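Local coordinates for protein YghZ aldo-keto reductase (Escherichia coli, PDB 3N6Q) that probably reduces aldehydes and ketones to alcohols with a nicotinamide cofactor, as other TIM-barrel aldo-keto reductases do, at residues Y15-C18 with L23-P26; N40-Q45 with E74-R79; N271-Q276 with T322-Q327. All coordinates share one frame; numbering follows the deposited sequence.

Contact 1: residues Y15-C18 with L23-P26; sequences YRYC and LRLP
Arg24 lays its aliphatic chain across the ring of Tyr17, CG sitting 3.5 Å from the centroid of that ring and 15° off its normal, a CH-pi contact. A bend at chi3 (75°) turns the arginine's guanidinium to within 16° of the tyrosine plane. Arg24 CD lies 3.4 Å from Tyr17 CZ. Farther on, Arg24 NH2 comes to 3.9 Å from Tyr15 CB, and one water accepts from Arg24 NE while donating to Tyr15 O. Tyr17 and Tyr15 thus flank the arginine on one face of a two-stranded antiparallel hairpin, whose second strand runs on into the parallel barrel; as in other aldo-keto reductases, such an N-terminal hairpin closes the N-terminal end of the TIM barrel. Backbone bonds from Arg16 N to Leu25 O (2.8 Å), Leu25 N to Arg16 O, and Cys18 N to Leu23 O hold the strands together. Tyr15 passes obliquely by Pro26, its CE1 3.9 Å from Pro26 CB, while its hydroxyl bonds to Gly56 O. Beyond the paired residues, Cys18 SG lies 4.1 Å from Leu25 CD1, a loose apolar contact. Pro106 of the second subunit packs on Tyr15 and Arg24, and the hydroxyl of Tyr107 of that subunit bonds to Arg24 O.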
ATOM      1  N   TYR B  15      24.573 -20.900  12.388  1.00 16.15           N
ATOM      2  CA  TYR B  15      23.683 -19.778  12.102  1.00 17.18           C
ATOM      3  C   TYR B  15      23.510 -18.949  13.367  1.00 17.21           C
ATOM      4  O   TYR B  15      23.409 -19.506  14.479  1.00 18.04           O
ATOM      5  CB  TYR B  15      22.342 -20.326  11.665  1.00 15.12           C
ATOM      6  CG  TYR B  15      22.535 -21.099  10.352  1.00 16.60           C
ATOM      7  CD1 TYR B  15      22.561 -20.405   9.108  1.00 17.11           C
ATOM      8  CD2 TYR B  15      22.724 -22.496  10.352  1.00 18.68           C
ATOM      9  CE1 TYR B  15      22.883 -21.080   7.909  1.00 15.14           C
ATOM     10  CE2 TYR B  15      22.980 -23.199   9.143  1.00 20.26           C
ATOM     11  CZ  TYR B  15      23.044 -22.482   7.930  1.00 19.86           C
ATOM     12  OH  TYR B  15      23.321 -23.147   6.753  1.00 18.86           O
ATOM     13  N   ARG B  16      23.452 -17.634  13.194  1.00 14.10           N
ATOM     14  CA  ARG B  16      23.268 -16.699  14.315  1.00 14.59           C
ATOM     15  C   ARG B  16      22.078 -15.825  14.055  1.00 16.11           C
ATOM     16  O   ARG B  16      21.975 -15.238  12.933  1.00 14.89           O
ATOM     17  CB  ARG B  16      24.509 -15.812  14.429  1.00 13.10           C
ATOM     18  CG  ARG B  16      25.778 -16.648  14.746  1.00 16.86           C
ATOM     19  CD  ARG B  16      26.976 -15.703  15.015  1.00 16.47           C
ATOM     20  NE  ARG B  16      28.089 -16.532  15.494  1.00 20.14           N
ATOM     21  CZ  ARG B  16      29.077 -16.114  16.273  1.00 21.30           C
ATOM     22  NH1 ARG B  16      29.185 -14.814  16.611  1.00 12.50           N
ATOM     23  NH2 ARG B  16      29.985 -17.014  16.688  1.00 17.33           N
ATOM     24  N   TYR B  17      21.196 -15.695  15.063  1.00 18.07           N
ATOM     25  CA  TYR B  17      20.103 -14.721  14.975  1.00 16.63           C
ATOM     26  C   TYR B  17      20.670 -13.353  14.802  1.00 18.71           C
ATOM     27  O   TYR B  17      21.613 -12.961  15.494  1.00 17.39           O
ATOM     28  CB  TYR B  17      19.172 -14.766  16.216  1.00 18.76           C
ATOM     29  CG  TYR B  17      18.308 -15.985  16.194  1.00 16.77           C
ATOM     30  CD1 TYR B  17      17.082 -15.957  15.568  1.00 18.11           C
ATOM     31  CD2 TYR B  17      18.760 -17.205  16.723  1.00 19.70           C
ATOM     32  CE1 TYR B  17      16.295 -17.138  15.450  1.00 21.50           C
ATOM     33  CE2 TYR B  17      17.962 -18.370  16.670  1.00 23.15           C
ATOM     34  CZ  TYR B  17      16.748 -18.322  16.033  1.00 22.09           C
ATOM     35  OH  TYR B  17      15.971 -19.441  15.961  1.00 20.43           O
ATOM     36  N   CYS B  18      20.066 -12.559  13.904  1.00 14.46           N
ATOM     37  CA  CYS B  18      20.631 -11.245  13.584  1.00 14.76           C
ATOM     38  C   CYS B  18      20.024 -10.225  14.581  1.00 16.41           C
ATOM     39  O   CYS B  18      18.819  -9.939  14.510  1.00 19.03           O
ATOM     40  CB  CYS B  18      20.172 -10.914  12.112  1.00 16.65           C
ATOM     41  SG  CYS B  18      20.778  -9.322  11.580  1.00 18.73           S
ATOM     42  N   LEU B  23      15.616 -13.546  12.190  1.00 18.06           N
ATOM     43  CA  LEU B  23      16.328 -13.954  10.972  1.00 17.41           C
ATOM     44  C   LEU B  23      17.720 -14.490  11.347  1.00 17.76           C
ATOM     45  O   LEU B  23      18.501 -13.791  11.977  1.00 18.45           O
ATOM     46  CB  LEU B  23      16.468 -12.761   9.995  1.00 17.61           C
ATOM     47  CG  LEU B  23      16.986 -13.189   8.593  1.00 19.72           C
ATOM     48  CD1 LEU B  23      15.763 -13.861   7.839  1.00 17.27           C
ATOM     49  CD2 LEU B  23      17.628 -11.961   7.763  1.00 17.11           C
ATOM     50  N   ARG B  24      18.021 -15.709  10.942  1.00 18.08           N
ATOM     51  CA  ARG B  24      19.344 -16.330  11.220  1.00 19.37           C
ATOM     52  C   ARG B  24      20.258 -16.224  10.015  1.00 20.32           C
ATOM     53  O   ARG B  24      19.901 -16.708   8.933  1.00 24.58           O
ATOM     54  CB  ARG B  24      19.134 -17.817  11.589  1.00 17.93           C
ATOM     55  CG  ARG B  24      18.212 -17.945  12.818  1.00 21.55           C
ATOM     56  CD  ARG B  24      17.537 -19.330  12.878  1.00 25.47           C
ATOM     57  NE  ARG B  24      18.575 -20.223  13.299  1.00 27.98           N
ATOM     58  CZ  ARG B  24      18.513 -21.546  13.219  1.00 38.24           C
ATOM     59  NH1 ARG B  24      17.391 -22.139  12.792  1.00 38.75           N
ATOM     60  NH2 ARG B  24      19.551 -22.260  13.641  1.00 36.12           N
ATOM     61  N   LEU B  25      21.426 -15.617  10.179  1.00 16.41           N
ATOM     62  CA  LEU B  25      22.397 -15.539   9.094  1.00 15.56           C
ATOM     63  C   LEU B  25      23.430 -16.659   9.346  1.00 16.14           C
ATOM     64  O   LEU B  25      23.692 -16.999  10.520  1.00 15.05           O
ATOM     65  CB  LEU B  25      23.072 -14.168   9.065  1.00 12.62           C
ATOM     66  CG  LEU B  25      22.046 -13.035   8.744  1.00 15.47           C
ATOM     67  CD1 LEU B  25      22.734 -11.681   8.839  1.00 18.59           C
ATOM     68  CD2 LEU B  25      21.431 -13.257   7.332  1.00 14.98           C
ATOM     69  N   PRO B  26      23.993 -17.223   8.273  1.00 15.58           N
ATOM     70  CA  PRO B  26      25.199 -18.053   8.441  1.00 16.20           C
ATOM     71  C   PRO B  26      26.301 -17.217   9.059  1.00 17.17           C
ATOM     72  O   PRO B  26      26.405 -16.005   8.747  1.00 15.42           O
ATOM     73  CB  PRO B  26      25.557 -18.425   7.000  1.00 17.12           C
ATOM     74  CG  PRO B  26      25.104 -17.145   6.212  1.00 11.66           C
ATOM     75  CD  PRO B  26      23.780 -16.842   6.858  1.00 14.47           C
TER
HETATM   76  O   HOH W   1      20.838 -20.065  15.179  1.00 36.10           O

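Contact 2: residues N40-Q45 with E74-R79; sequences NALESQ and EENFGR
Gln45 NE2 donates to Asn40 O at 3.1 Å, the extended side chain reaching the residue before the N-cap Ala41, while the other amide atom, OE1, sits 3.1 Å from Asn76 CB on the facing helix. The two helices, 42-54 and 72-84, are consecutive outer helices of the TIM barrel, joined through strand 59-61, and here the first turn of one meets the early part of the other. The bond to Asn40 O is bent (139° at the hydrogen), and the donor stands above the carbonyl plane. The amides of Gln45 and Asn76 are turned 65° apart and do not pair: NE2 and ND2, 3.3 Å from each other, are both donors and send their protons elsewhere, ND2 to Phe36 O. Gln45 OE1 is buried by the contact and has no polar partner in the model. An alanine in place of Gln45 would probably leave Asn40 O without this donor and open a gap beside Asn76 CB. Leu42 fills the next place along the interface. Its CG is anti to the backbone N (chi1 -171°), which carries the branched end toward helix 72-84, where CD1 and CD2 part to Asn76 and Arg79. Leu42 CD1 lies 3.9 Å from Asn76 OD1 and also nears Asn76 CB. Leu80, one residue beyond 74-79, touches both Leu42 and Gln45. A bound magnesium ion lies about 4 Å from the nearest atom of the Arg79 side chain. Arg79 bends at chi3 and presents a guanidinium face to the leucine, with Leu42 CD2 centred above it, 4.1 Å from Arg79 CZ.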
ATOM      1  N   ASN B  40      34.998 -11.084 -15.051  1.00 20.41           N
ATOM      2  CA  ASN B  40      35.231 -12.388 -14.478  1.00 20.32           C
ATOM      3  C   ASN B  40      34.393 -13.383 -15.251  1.00 19.13           C
ATOM      4  O   ASN B  40      33.166 -13.212 -15.389  1.00 18.99           O
ATOM      5  CB  ASN B  40      34.795 -12.411 -13.002  1.00 18.94           C
ATOM      6  CG  ASN B  40      35.519 -11.342 -12.161  1.00 23.17           C
ATOM      7  OD1 ASN B  40      34.943 -10.293 -11.811  1.00 23.77           O
ATOM      8  ND2 ASN B  40      36.817 -11.555 -11.921  1.00 24.43           N
ATOM      9  N   ALA B  41      34.995 -14.499 -15.650  1.00 20.18           N
ATOM     10  CA  ALA B  41      34.205 -15.551 -16.340  1.00 19.55           C
ATOM     11  C   ALA B  41      33.039 -16.063 -15.508  1.00 19.75           C
ATOM     12  O   ALA B  41      33.188 -16.264 -14.295  1.00 18.13           O
ATOM     13  CB  ALA B  41      35.125 -16.753 -16.745  1.00 19.14           C
ATOM     14  N   LEU B  42      31.879 -16.343 -16.128  1.00 17.84           N
ATOM     15  CA  LEU B  42      30.743 -16.764 -15.335  1.00 18.60           C
ATOM     16  C   LEU B  42      30.923 -18.190 -14.776  1.00 20.16           C
ATOM     17  O   LEU B  42      30.368 -18.533 -13.712  1.00 17.93           O
ATOM     18  CB  LEU B  42      29.432 -16.639 -16.135  1.00 21.19           C
ATOM     19  CG  LEU B  42      28.168 -16.848 -15.337  1.00 24.46           C
ATOM     20  CD1 LEU B  42      27.866 -15.529 -14.600  1.00 24.40           C
ATOM     21  CD2 LEU B  42      27.006 -17.174 -16.286  1.00 23.75           C
ATOM     22  N   GLU B  43      31.720 -19.021 -15.451  1.00 19.26           N
ATOM     23  CA  GLU B  43      31.955 -20.361 -14.881  1.00 19.77           C
ATOM     24  C   GLU B  43      32.631 -20.303 -13.519  1.00 19.21           C
ATOM     25  O   GLU B  43      32.300 -21.112 -12.650  1.00 19.68           O
ATOM     26  CB  GLU B  43      32.756 -21.286 -15.813  1.00 22.19           C
ATOM     27  CG  GLU B  43      31.850 -21.884 -16.925  1.00 28.14           C
ATOM     28  CD  GLU B  43      30.538 -22.514 -16.393  1.00 35.32           C
ATOM     29  OE1 GLU B  43      30.589 -23.435 -15.565  1.00 37.54           O
ATOM     30  OE2 GLU B  43      29.437 -22.117 -16.834  1.00 31.17           O
ATOM     31  N   SER B  44      33.559 -19.359 -13.347  1.00 20.20           N
ATOM     32  CA  SER B  44      34.224 -19.157 -12.039  1.00 22.98           C
ATOM     33  C   SER B  44      33.240 -18.702 -10.996  1.00 20.95           C
ATOM     34  O   SER B  44      33.250 -19.183  -9.855  1.00 20.93           O
ATOM     35  CB  SER B  44      35.319 -18.100 -12.159  1.00 25.64           C
ATOM     36  OG  SER B  44      36.283 -18.520 -13.118  1.00 34.46           O
ATOM     37  N   GLN B  45      32.417 -17.713 -11.358  1.00 18.75           N
ATOM     38  CA  GLN B  45      31.321 -17.277 -10.475  1.00 17.06           C
ATOM     39  C   GLN B  45      30.385 -18.430 -10.072  1.00 18.37           C
ATOM     40  O   GLN B  45      29.947 -18.543  -8.927  1.00 17.37           O
ATOM     41  CB  GLN B  45      30.543 -16.137 -11.168  1.00 16.93           C
ATOM     42  CG  GLN B  45      31.387 -14.966 -11.638  1.00 16.45           C
ATOM     43  CD  GLN B  45      30.485 -13.902 -12.259  1.00 16.39           C
ATOM     44  OE1 GLN B  45      29.322 -13.770 -11.857  1.00 14.91           O
ATOM     45  NE2 GLN B  45      30.988 -13.171 -13.228  1.00 17.97           N
ATOM     46  N   GLU B  74      25.235  -7.755  -9.849  1.00 12.48           N
ATOM     47  CA  GLU B  74      23.820  -8.061  -9.745  1.00 11.38           C
ATOM     48  C   GLU B  74      23.299  -8.834 -10.975  1.00 13.08           C
ATOM     49  O   GLU B  74      22.468  -9.723 -10.818  1.00 15.41           O
ATOM     50  CB  GLU B  74      23.050  -6.735  -9.660  1.00 11.55           C
ATOM     51  CG  GLU B  74      23.072  -6.241  -8.137  1.00 11.39           C
ATOM     52  CD  GLU B  74      22.421  -4.897  -7.998  1.00 17.78           C
ATOM     53  OE1 GLU B  74      22.265  -4.215  -9.067  1.00 15.05           O
ATOM     54  OE2 GLU B  74      22.051  -4.510  -6.850  1.00 15.52           O
ATOM     55  N   GLU B  75      23.638  -8.341 -12.170  1.00 15.69           N
ATOM     56  CA  GLU B  75      23.188  -9.065 -13.413  1.00 16.20           C
ATOM     57  C   GLU B  75      23.664 -10.529 -13.462  1.00 16.19           C
ATOM     58  O   GLU B  75      22.891 -11.446 -13.782  1.00 16.74           O
ATOM     59  CB  GLU B  75      23.756  -8.370 -14.650  1.00 17.70           C
ATOM     60  CG  GLU B  75      23.207  -7.025 -14.857  1.00 24.47           C
ATOM     61  CD  GLU B  75      23.763  -6.325 -16.117  1.00 33.91           C
ATOM     62  OE1 GLU B  75      24.772  -6.750 -16.695  1.00 31.54           O
ATOM     63  OE2 GLU B  75      23.172  -5.295 -16.511  1.00 38.22           O
ATOM     64  N   ASN B  76      24.927 -10.737 -13.115  1.00 14.37           N
ATOM     65  CA  ASN B  76      25.541 -12.081 -13.182  1.00 15.15           C
ATOM     66  C   ASN B  76      24.941 -12.958 -12.136  1.00 16.08           C
ATOM     67  O   ASN B  76      24.528 -14.109 -12.390  1.00 15.30           O
ATOM     68  CB  ASN B  76      27.061 -11.986 -13.010  1.00 13.35           C
ATOM     69  CG  ASN B  76      27.760 -11.540 -14.258  1.00 20.03           C
ATOM     70  OD1 ASN B  76      27.268 -11.794 -15.376  1.00 21.55           O
ATOM     71  ND2 ASN B  76      28.869 -10.850 -14.110  1.00 14.74           N
ATOM     72  N   PHE B  77      24.824 -12.406 -10.926  1.00 15.09           N
ATOM     73  CA  PHE B  77      24.063 -13.110  -9.918  1.00 16.66           C
ATOM     74  C   PHE B  77      22.650 -13.440 -10.362  1.00 17.87           C
ATOM     75  O   PHE B  77      22.135 -14.556 -10.119  1.00 18.58           O
ATOM     76  CB  PHE B  77      24.022 -12.289  -8.596  1.00 15.34           C
ATOM     77  CG  PHE B  77      23.328 -12.987  -7.466  1.00 17.45           C
ATOM     78  CD1 PHE B  77      23.989 -13.987  -6.731  1.00 22.92           C
ATOM     79  CD2 PHE B  77      22.093 -12.530  -7.016  1.00 22.25           C
ATOM     80  CE1 PHE B  77      23.401 -14.580  -5.619  1.00 24.06           C
ATOM     81  CE2 PHE B  77      21.493 -13.113  -5.899  1.00 24.40           C
ATOM     82  CZ  PHE B  77      22.152 -14.153  -5.206  1.00 30.08           C
ATOM     83  N   GLY B  78      21.953 -12.471 -10.943  1.00 16.57           N
ATOM     84  CA  GLY B  78      20.587 -12.801 -11.411  1.00 18.17           C
ATOM     85  C   GLY B  78      20.561 -13.966 -12.415  1.00 16.40           C
ATOM     86  O   GLY B  78      19.662 -14.789 -12.394  1.00 19.20           O
ATOM     87  N   ARG B  79      21.526 -14.010 -13.294  1.00 19.25           N
ATOM     88  CA  ARG B  79      21.568 -15.097 -14.303  1.00 18.99           C
ATOM     89  C   ARG B  79      21.784 -16.433 -13.614  1.00 19.41           C
ATOM     90  O   ARG B  79      21.160 -17.463 -13.961  1.00 19.56           O
ATOM     91  CB  ARG B  79      22.751 -14.857 -15.209  1.00 19.09           C
ATOM     92  CG  ARG B  79      22.599 -13.653 -16.136  1.00 31.08           C
ATOM     93  CD  ARG B  79      23.780 -13.597 -17.116  1.00 47.57           C
ATOM     94  NE  ARG B  79      23.739 -14.714 -18.082  1.00 55.79           N
ATOM     95  CZ  ARG B  79      24.705 -14.996 -18.962  1.00 58.06           C
ATOM     96  NH1 ARG B  79      25.805 -14.243 -19.036  1.00 58.67           N
ATOM     97  NH2 ARG B  79      24.570 -16.036 -19.783  1.00 58.27           N
TER

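Contact 3: residues N271-Q276 with T322-Q327; sequences NEMAQQ and TKELAQ
Met273 reaches from the last turns of helix 261-276 to the first two turns of helix 322-334, touching Glu324 and Gln327. At Met273 the chain leaves the helix extended, chi2 -174°, then bends at the thioether (chi3 64°), so that the terminal methyl is delivered against the backbone of the second helix. Met273 CE stops 3.6 Å from Glu324 O and, in one of the two conformers of Gln327, 3.9 Å from Gln327 CB. Ile328 and His331, farther along helix 322-334, also touch this side chain. The backbone oxygen of Met273 adds a polar link: a water donates both to Met273 O, at 3.1 Å, and to Glu324 OE2, at 3.0 Å. Beyond Gln276, Arg277 forms a salt bridge with Glu324 OE2, while Glu324 OE1 accepts from Ser321 N. The contact thus joins a late helix of the aldo-keto reductase chain to its C-terminal helix near the protein surface. One thioether methyl against a backbone oxygen and a CB gives only weak, non-directional contact; the polar link runs through a single water, and Arg277 is likely to favour the charged carboxylate of Glu324.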
ATOM      1  N   ASN B 271      50.771 -14.720  12.615  1.00 16.50           N
ATOM      2  CA  ASN B 271      50.603 -15.968  11.860  1.00 18.66           C
ATOM      3  C   ASN B 271      51.132 -17.152  12.686  1.00 21.81           C
ATOM      4  O   ASN B 271      50.575 -18.283  12.628  1.00 19.79           O
ATOM      5  CB  ASN B 271      51.385 -15.888  10.530  1.00 19.87           C
ATOM      6  CG  ASN B 271      51.182 -17.111   9.669  1.00 26.66           C
ATOM      7  OD1 ASN B 271      50.050 -17.531   9.426  1.00 27.70           O
ATOM      8  ND2 ASN B 271      52.290 -17.736   9.246  1.00 27.24           N
ATOM      9  N   GLU B 272      52.231 -16.889  13.417  1.00 21.73           N
ATOM     10  CA  GLU B 272      52.737 -17.892  14.366  1.00 23.13           C
ATOM     11  C   GLU B 272      51.723 -18.258  15.453  1.00 22.95           C
ATOM     12  O   GLU B 272      51.558 -19.473  15.758  1.00 21.40           O
ATOM     13  CB  GLU B 272      54.114 -17.521  14.924  1.00 22.67           C
ATOM     14  CG  GLU B 272      55.159 -17.607  13.866  1.00 21.96           C
ATOM     15  CD  GLU B 272      56.563 -17.162  14.331  1.00 25.63           C
ATOM     16  OE1 GLU B 272      56.740 -16.739  15.493  1.00 29.34           O
ATOM     17  OE2 GLU B 272      57.458 -17.178  13.480  1.00 30.42           O
ATOM     18  N   MET B 273      51.032 -17.250  16.003  1.00 19.57           N
ATOM     19  CA  MET B 273      49.944 -17.508  16.951  1.00 19.54           C
ATOM     20  C   MET B 273      48.901 -18.365  16.310  1.00 19.29           C
ATOM     21  O   MET B 273      48.369 -19.281  16.959  1.00 17.48           O
ATOM     22  CB  MET B 273      49.297 -16.242  17.531  1.00 18.52           C
ATOM     23  CG  MET B 273      50.214 -15.347  18.428  1.00 23.07           C
ATOM     24  SD  MET B 273      49.289 -13.991  19.197  1.00 27.46           S
ATOM     25  CE  MET B 273      48.132 -14.906  20.278  1.00 29.09           C
ATOM     26  N   ALA B 274      48.491 -17.998  15.088  1.00 17.10           N
ATOM     27  CA  ALA B 274      47.445 -18.785  14.421  1.00 18.93           C
ATOM     28  C   ALA B 274      47.895 -20.268  14.297  1.00 19.11           C
ATOM     29  O   ALA B 274      47.122 -21.205  14.574  1.00 17.09           O
ATOM     30  CB  ALA B 274      47.140 -18.181  13.019  1.00 17.06           C
ATOM     31  N   GLN B 275      49.139 -20.473  13.880  1.00 18.65           N
ATOM     32  CA  GLN B 275      49.625 -21.849  13.669  1.00 24.39           C
ATOM     33  C   GLN B 275      49.595 -22.668  14.939  1.00 25.25           C
ATOM     34  O   GLN B 275      49.325 -23.877  14.895  1.00 26.41           O
ATOM     35  CB  GLN B 275      51.055 -21.851  13.115  1.00 25.89           C
ATOM     36  CG  GLN B 275      51.115 -21.472  11.657  1.00 32.44           C
ATOM     37  CD  GLN B 275      52.532 -21.202  11.167  1.00 47.01           C
ATOM     38  OE1 GLN B 275      53.488 -21.075  11.960  1.00 49.60           O
ATOM     39  NE2 GLN B 275      52.663 -21.053   9.845  1.00 49.00           N
ATOM     40  N   GLN B 276      49.866 -22.009  16.067  1.00 25.59           N
ATOM     41  CA  GLN B 276      49.840 -22.649  17.397  1.00 27.87           C
ATOM     42  C   GLN B 276      48.419 -23.089  17.731  1.00 27.24           C
ATOM     43  O   GLN B 276      48.218 -24.035  18.485  1.00 25.29           O
ATOM     44  CB  GLN B 276      50.282 -21.667  18.474  1.00 29.40           C
ATOM     45  CG  GLN B 276      51.737 -21.199  18.382  1.00 34.96           C
ATOM     46  CD  GLN B 276      52.723 -22.327  18.608  1.00 47.77           C
ATOM     47  OE1 GLN B 276      52.432 -23.285  19.350  1.00 47.22           O
ATOM     48  NE2 GLN B 276      53.888 -22.240  17.944  1.00 47.18           N
ATOM     49  N   THR B 322      42.130 -15.249  27.568  1.00 21.13           N
ATOM     50  CA  THR B 322      42.474 -13.892  27.878  1.00 20.83           C
ATOM     51  C   THR B 322      43.922 -13.557  27.535  1.00 20.08           C
ATOM     52  O   THR B 322      44.205 -12.485  26.971  1.00 19.60           O
ATOM     53  CB  THR B 322      42.196 -13.628  29.372  1.00 21.94           C
ATOM     54  OG1 THR B 322      40.776 -13.667  29.568  1.00 27.77           O
ATOM     55  CG2 THR B 322      42.720 -12.329  29.751  1.00 24.74           C
ATOM     56  N   LYS B 323      44.840 -14.483  27.808  1.00 20.51           N
ATOM     57  CA  LYS B 323      46.240 -14.261  27.500  1.00 19.56           C
ATOM     58  C   LYS B 323      46.450 -14.075  25.964  1.00 19.42           C
ATOM     59  O   LYS B 323      47.269 -13.261  25.545  1.00 19.14           O
ATOM     60  CB  LYS B 323      47.039 -15.492  27.943  1.00 20.07           C
ATOM     61  CG  LYS B 323      48.548 -15.376  27.753  1.00 24.01           C
ATOM     62  CD  LYS B 323      49.251 -16.628  28.331  1.00 27.20           C
ATOM     63  CE  LYS B 323      50.764 -16.460  28.320  1.00 31.87           C
ATOM     64  NZ  LYS B 323      51.376 -17.741  28.740  1.00 41.76           N
ATOM     65  N   GLU B 324      45.805 -14.937  25.177  1.00 19.73           N
ATOM     66  CA  GLU B 324      45.903 -14.894  23.711  1.00 20.07           C
ATOM     67  C   GLU B 324      45.365 -13.576  23.203  1.00 18.94           C
ATOM     68  O   GLU B 324      45.988 -12.929  22.351  1.00 21.36           O
ATOM     69  CB  GLU B 324      45.038 -16.003  23.082  1.00 20.44           C
ATOM     70  CG  GLU B 324      45.702 -17.317  22.941  1.00 25.20           C
ATOM     71  CD  GLU B 324      44.770 -18.349  22.273  1.00 28.60           C
ATOM     72  OE1 GLU B 324      43.651 -18.544  22.763  1.00 25.38           O
ATOM     73  OE2 GLU B 324      45.187 -18.966  21.285  1.00 27.72           O
ATOM     74  N   LEU B 325      44.204 -13.166  23.696  1.00 19.54           N
ATOM     75  CA  LEU B 325      43.637 -11.884  23.260  1.00 18.71           C
ATOM     76  C   LEU B 325      44.568 -10.675  23.519  1.00 22.59           C
ATOM     77  O   LEU B 325      44.701  -9.771  22.665  1.00 20.16           O
ATOM     78  CB  LEU B 325      42.237 -11.661  23.859  1.00 18.89           C
ATOM     79  CG  LEU B 325      41.174 -12.663  23.376  1.00 20.05           C
ATOM     80  CD1 LEU B 325      39.870 -12.360  24.147  1.00 21.58           C
ATOM     81  CD2 LEU B 325      40.981 -12.436  21.772  1.00 16.82           C
ATOM     82  N   ALA B 326      45.198 -10.660  24.709  1.00 19.02           N
ATOM     83  CA  ALA B 326      46.083  -9.612  25.097  1.00 20.24           C
ATOM     84  C   ALA B 326      47.343  -9.670  24.239  1.00 19.79           C
ATOM     85  O   ALA B 326      47.866  -8.635  23.818  1.00 21.05           O
ATOM     86  CB  ALA B 326      46.468  -9.771  26.613  1.00 21.12           C
ATOM     87  N   GLN B 327      47.797 -10.867  23.915  1.00 21.28           N
ATOM     88  CA  GLN B 327      48.999 -11.078  23.096  0.50 21.98           C
ATOM     89  C   GLN B 327      48.750 -10.595  21.631  1.00 22.55           C
ATOM     90  O   GLN B 327      49.609  -9.969  20.985  1.00 21.72           O
ATOM     91  CB  GLN B 327      49.381 -12.565  23.110  0.50 22.75           C
ATOM     92  CG  GLN B 327      50.150 -13.064  24.367  0.50 24.15           C
ATOM     93  CD  GLN B 327      50.401 -14.582  24.427  0.50 29.79           C
ATOM     94  OE1 GLN B 327      49.595 -15.401  23.950  0.50 25.25           O
ATOM     95  NE2 GLN B 327      51.501 -14.961  25.083  0.50 30.29           N
TER
HETATM   96  O   HOH W   2      47.730 -18.418  19.870  1.00 30.56           O

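Overall arrangement
Contact 1 is a hydrogen-bonded strand pair nearest the centre of the chain, half its touching residues buried and a second subunit packed against it. Contacts 2 and 3 join helix to helix by side chains and lie farther out; contact 2 still buries two amides, whereas contact 3 is a surface contact. No element is shared, although strand 24-31 of contact 1 is followed directly in the chain by helix 42-54 of contact 2. Chemistry follows place: backbone bonds and an arginine on a tyrosine at the hairpin, amides and a leucine between barrel helices, a methionine and a bridging water near the C-terminus. Contacts 2 and 3, about 38 Å between centres, are the farthest pair.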